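Local coordinates for protein tylactone synthase starter module and modules 1 & 2 (Streptomyces fradiae, PDB 2Z5L) that acts as the first ketoreductase of the tylosin polyketide synthase, probably using NADPH to reduce a beta-keto intermediate and set the chirality of its hydroxyl group, at residues A173-G181 with P487-G495. Numbering follows the deposited sequence.
Sequences ALELPDIWG and PATNAIRPG
R493 reaches from the end of helix 482-492 to backbone carbonyls where the loop after helix 160-175 runs into strand 180-186. Its NH1 donates to W180 O at 2.8 Å; the N-H...O angle of 149° and an oxygen close to the guanidinium plane mark a sound bond, although the donor is tilted from the carbonyl plane. NH2 adds weak bonds to the same W180 O and to G181 O, the latter bent despite a 2.8 Å separation. P177 O also lies at the guanidinium edge, 2.9 Å from NH1. R141 of strand 140-147 donates to both P177 O and W180 O, while D231 forms a salt bridge with R493 NH2, so W180 O serves both arginines and the carboxylate probably offsets part of their charge. The setting is a helix-turn-strand connection of the Rossmann-like ketoreductase architecture: helix 160-175 ends, L176 O accepts from I179 N and W180 N, and strand 180-186 begins beside strand 140-147. The residue just after helix 482-492 is thus tied to a strand start more than 300 residues earlier in the chain. With CG anti to the backbone N (chi1 172°) and a bend at chi2, the R493 chain runs past A173, its CD 3.6 Å from A173 O, and A173 CB lies over one guanidinium face. The W180 ring approaches obliquely, CD1 3.6 Å from NH2, the planes 42° apart. Farther out, I492 CG2 sits 3.2 Å from L174 O and 4.1 Å from P177 CG, and L174 CD2 reaches toward both I492 CG2 and T489 CG2 at the edge of the apolar packing.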
ATOM      1  N   ALA A 173       3.939  -7.967  10.115  1.00 31.95           N
ATOM      2  CA  ALA A 173       3.769  -9.408  10.254  1.00 35.23           C
ATOM      3  C   ALA A 173       5.045 -10.170   9.904  1.00 36.30           C
ATOM      4  O   ALA A 173       5.421 -11.129  10.584  1.00 36.49           O
ATOM      5  CB  ALA A 173       2.618  -9.885   9.367  1.00 36.67           C
ATOM      6  N   LEU A 174       5.712  -9.717   8.847  1.00 35.99           N
ATOM      7  CA  LEU A 174       6.937 -10.342   8.354  1.00 35.15           C
ATOM      8  C   LEU A 174       8.192  -9.956   9.120  1.00 36.20           C
ATOM      9  O   LEU A 174       9.139 -10.745   9.237  1.00 36.11           O
ATOM     10  CB  LEU A 174       7.124  -9.996   6.873  1.00 36.03           C
ATOM     11  CG  LEU A 174       6.013 -10.436   5.913  1.00 36.90           C
ATOM     12  CD1 LEU A 174       6.030  -9.556   4.677  1.00 38.00           C
ATOM     13  CD2 LEU A 174       6.187 -11.900   5.552  1.00 35.75           C
ATOM     14  N   GLU A 175       8.206  -8.733   9.632  1.00 35.31           N
ATOM     15  CA  GLU A 175       9.349  -8.231  10.388  1.00 35.88           C
ATOM     16  C   GLU A 175       9.358  -8.637  11.855  1.00 34.68           C
ATOM     17  O   GLU A 175      10.422  -8.886  12.440  1.00 32.99           O
ATOM     18  CB  GLU A 175       9.395  -6.712  10.305  1.00 37.22           C
ATOM     19  CG  GLU A 175      10.223  -6.196   9.172  1.00 39.32           C
ATOM     20  CD  GLU A 175      10.436  -4.711   9.287  1.00 39.59           C
ATOM     21  OE1 GLU A 175      10.836  -4.264  10.382  1.00 39.00           O
ATOM     22  OE2 GLU A 175      10.199  -3.998   8.292  1.00 40.95           O
ATOM     23  N   LEU A 176       8.161  -8.688  12.430  1.00 33.78           N
ATOM     24  CA  LEU A 176       7.962  -9.035  13.830  1.00 32.86           C
ATOM     25  C   LEU A 176       6.850 -10.076  13.965  1.00 32.05           C
ATOM     26  O   LEU A 176       5.809  -9.803  14.548  1.00 33.10           O
ATOM     27  CB  LEU A 176       7.580  -7.777  14.612  1.00 31.27           C
ATOM     28  CG  LEU A 176       8.456  -6.554  14.327  1.00 31.97           C
ATOM     29  CD1 LEU A 176       7.978  -5.356  15.157  1.00 28.64           C
ATOM     30  CD2 LEU A 176       9.909  -6.897  14.656  1.00 32.03           C
ATOM     31  N   PRO A 177       7.065 -11.287  13.443  1.00 33.85           N
ATOM     32  CA  PRO A 177       6.077 -12.379  13.496  1.00 35.00           C
ATOM     33  C   PRO A 177       5.564 -12.742  14.888  1.00 35.02           C
ATOM     34  O   PRO A 177       4.397 -13.079  15.049  1.00 35.55           O
ATOM     35  CB  PRO A 177       6.823 -13.561  12.871  1.00 33.97           C
ATOM     36  CG  PRO A 177       7.844 -12.936  12.023  1.00 36.05           C
ATOM     37  CD  PRO A 177       8.317 -11.748  12.824  1.00 32.79           C
ATOM     38  N   ASP A 178       6.446 -12.689  15.881  1.00 37.11           N
ATOM     39  CA  ASP A 178       6.087 -13.052  17.242  1.00 38.29           C
ATOM     40  C   ASP A 178       5.377 -11.948  18.008  1.00 39.86           C
ATOM     41  O   ASP A 178       4.841 -12.189  19.088  1.00 40.18           O
ATOM     42  CB  ASP A 178       7.331 -13.463  18.023  1.00 41.17           C
ATOM     43  CG  ASP A 178       8.143 -14.518  17.308  1.00 43.36           C
ATOM     44  OD1 ASP A 178       7.537 -15.452  16.742  1.00 43.48           O
ATOM     45  OD2 ASP A 178       9.389 -14.411  17.322  1.00 45.70           O
ATOM     46  N   ILE A 179       5.376 -10.742  17.451  1.00 39.06           N
ATOM     47  CA  ILE A 179       4.744  -9.595  18.094  1.00 38.95           C
ATOM     48  C   ILE A 179       3.469  -9.157  17.387  1.00 38.47           C
ATOM     49  O   ILE A 179       2.451  -8.888  18.031  1.00 38.39           O
ATOM     50  CB  ILE A 179       5.734  -8.394  18.157  1.00 38.93           C
ATOM     51  CG1 ILE A 179       6.882  -8.710  19.114  1.00 38.77           C
ATOM     52  CG2 ILE A 179       5.024  -7.142  18.602  1.00 39.30           C
ATOM     53  CD1 ILE A 179       7.955  -7.653  19.154  1.00 40.55           C
ATOM     54  N   TRP A 180       3.514  -9.092  16.059  1.00 38.03           N
ATOM     55  CA  TRP A 180       2.346  -8.658  15.304  1.00 37.44           C
ATOM     56  C   TRP A 180       1.186  -9.644  15.333  1.00 38.05           C
ATOM     57  O   TRP A 180       1.344 -10.827  15.027  1.00 40.04           O
ATOM     58  CB  TRP A 180       2.716  -8.370  13.846  1.00 36.62           C
ATOM     59  CG  TRP A 180       1.584  -7.750  13.103  1.00 35.25           C
ATOM     60  CD1 TRP A 180       0.800  -8.335  12.149  1.00 37.04           C
ATOM     61  CD2 TRP A 180       1.070  -6.432  13.297  1.00 34.27           C
ATOM     62  NE1 TRP A 180      -0.174  -7.458  11.736  1.00 33.84           N
ATOM     63  CE2 TRP A 180      -0.031  -6.282  12.426  1.00 33.93           C
ATOM     64  CE3 TRP A 180       1.434  -5.358  14.125  1.00 33.75           C
ATOM     65  CZ2 TRP A 180      -0.776  -5.104  12.359  1.00 30.82           C
ATOM     66  CZ3 TRP A 180       0.689  -4.185  14.056  1.00 30.54           C
ATOM     67  CH2 TRP A 180      -0.400  -4.072  13.178  1.00 31.73           C
ATOM     68  N   GLY A 181       0.014  -9.141  15.695  1.00 36.76           N
ATOM     69  CA  GLY A 181      -1.158  -9.988  15.741  1.00 38.50           C
ATOM     70  C   GLY A 181      -1.897  -9.963  14.413  1.00 38.64           C
ATOM     71  O   GLY A 181      -1.853 -10.928  13.657  1.00 38.39           O
ATOM     72  N   PRO A 487       6.530 -21.445   0.341  1.00 57.46           N
ATOM     73  CA  PRO A 487       7.250 -22.028   1.476  1.00 56.29           C
ATOM     74  C   PRO A 487       8.089 -21.015   2.255  1.00 54.64           C
ATOM     75  O   PRO A 487       8.118 -21.040   3.487  1.00 54.37           O
ATOM     76  CB  PRO A 487       8.103 -23.113   0.818  1.00 56.45           C
ATOM     77  CG  PRO A 487       8.393 -22.541  -0.531  1.00 56.62           C
ATOM     78  CD  PRO A 487       7.047 -21.968  -0.937  1.00 57.61           C
ATOM     79  N   ALA A 488       8.759 -20.124   1.530  1.00 52.41           N
ATOM     80  CA  ALA A 488       9.614 -19.107   2.142  1.00 50.35           C
ATOM     81  C   ALA A 488       8.827 -18.131   3.004  1.00 48.02           C
ATOM     82  O   ALA A 488       9.120 -17.936   4.183  1.00 46.70           O
ATOM     83  CB  ALA A 488      10.367 -18.349   1.058  1.00 49.65           C
ATOM     84  N   THR A 489       7.829 -17.513   2.394  1.00 46.91           N
ATOM     85  CA  THR A 489       6.991 -16.551   3.074  1.00 46.62           C
ATOM     86  C   THR A 489       6.284 -17.189   4.260  1.00 46.84           C
ATOM     87  O   THR A 489       6.011 -16.529   5.262  1.00 46.72           O
ATOM     88  CB  THR A 489       5.966 -15.978   2.095  1.00 46.61           C
ATOM     89  OG1 THR A 489       6.664 -15.319   1.029  1.00 46.19           O
ATOM     90  CG2 THR A 489       5.043 -14.990   2.788  1.00 48.15           C
ATOM     91  N   ASN A 490       6.001 -18.480   4.156  1.00 46.60           N
ATOM     92  CA  ASN A 490       5.317 -19.165   5.239  1.00 45.37           C
ATOM     93  C   ASN A 490       6.265 -19.491   6.392  1.00 44.10           C
ATOM     94  O   ASN A 490       5.840 -19.591   7.542  1.00 42.89           O
ATOM     95  CB  ASN A 490       4.650 -20.437   4.720  1.00 46.85           C
ATOM     96  CG  ASN A 490       3.701 -21.047   5.733  1.00 46.83           C
ATOM     97  OD1 ASN A 490       2.479 -20.932   5.603  1.00 47.57           O
ATOM     98  ND2 ASN A 490       4.261 -21.715   6.744  1.00 45.63           N
ATOM     99  N   ALA A 491       7.549 -19.636   6.079  1.00 42.65           N
ATOM    100  CA  ALA A 491       8.557 -19.931   7.093  1.00 42.07           C
ATOM    101  C   ALA A 491       8.730 -18.735   8.032  1.00 42.17           C
ATOM    102  O   ALA A 491       9.014 -18.896   9.224  1.00 42.00           O
ATOM    103  CB  ALA A 491       9.885 -20.262   6.427  1.00 39.83           C
ATOM    104  N   ILE A 492       8.570 -17.534   7.483  1.00 42.91           N
ATOM    105  CA  ILE A 492       8.692 -16.301   8.258  1.00 42.15           C
ATOM    106  C   ILE A 492       7.397 -16.075   9.022  1.00 42.82           C
ATOM    107  O   ILE A 492       7.407 -15.845  10.225  1.00 43.65           O
ATOM    108  CB  ILE A 492       8.915 -15.066   7.342  1.00 41.97           C
ATOM    109  CG1 ILE A 492      10.174 -15.259   6.493  1.00 42.23           C
ATOM    110  CG2 ILE A 492       9.045 -13.796   8.181  1.00 40.78           C
ATOM    111  CD1 ILE A 492      10.336 -14.212   5.395  1.00 40.73           C
ATOM    112  N   ARG A 493       6.280 -16.159   8.309  1.00 42.94           N
ATOM    113  CA  ARG A 493       4.966 -15.932   8.898  1.00 43.41           C
ATOM    114  C   ARG A 493       3.901 -16.785   8.192  1.00 45.71           C
ATOM    115  O   ARG A 493       3.687 -16.651   6.986  1.00 46.37           O
ATOM    116  CB  ARG A 493       4.635 -14.435   8.772  1.00 41.37           C
ATOM    117  CG  ARG A 493       3.215 -14.013   9.151  1.00 38.58           C
ATOM    118  CD  ARG A 493       3.048 -13.781  10.645  1.00 33.58           C
ATOM    119  NE  ARG A 493       1.792 -13.088  10.927  1.00 34.85           N
ATOM    120  CZ  ARG A 493       1.470 -12.572  12.108  1.00 32.23           C
ATOM    121  NH1 ARG A 493       2.309 -12.666  13.129  1.00 31.37           N
ATOM    122  NH2 ARG A 493       0.310 -11.950  12.257  1.00 33.44           N
ATOM    123  N   PRO A 494       3.243 -17.694   8.931  1.00 46.05           N
ATOM    124  CA  PRO A 494       2.205 -18.550   8.350  1.00 47.36           C
ATOM    125  C   PRO A 494       0.923 -17.747   8.153  1.00 47.85           C
ATOM    126  O   PRO A 494       0.641 -16.827   8.929  1.00 48.33           O
ATOM    127  CB  PRO A 494       2.048 -19.655   9.393  1.00 46.21           C
ATOM    128  CG  PRO A 494       2.291 -18.923  10.662  1.00 47.08           C
ATOM    129  CD  PRO A 494       3.509 -18.084  10.325  1.00 46.98           C
ATOM    130  N   GLY A 495       0.149 -18.083   7.122  1.00 47.83           N
ATOM    131  CA  GLY A 495      -1.078 -17.346   6.868  1.00 47.67           C
ATOM    132  C   GLY A 495      -1.936 -17.892   5.747  1.00 48.35           C
ATOM    133  O   GLY A 495      -1.534 -18.800   5.017  1.00 46.56           O
TER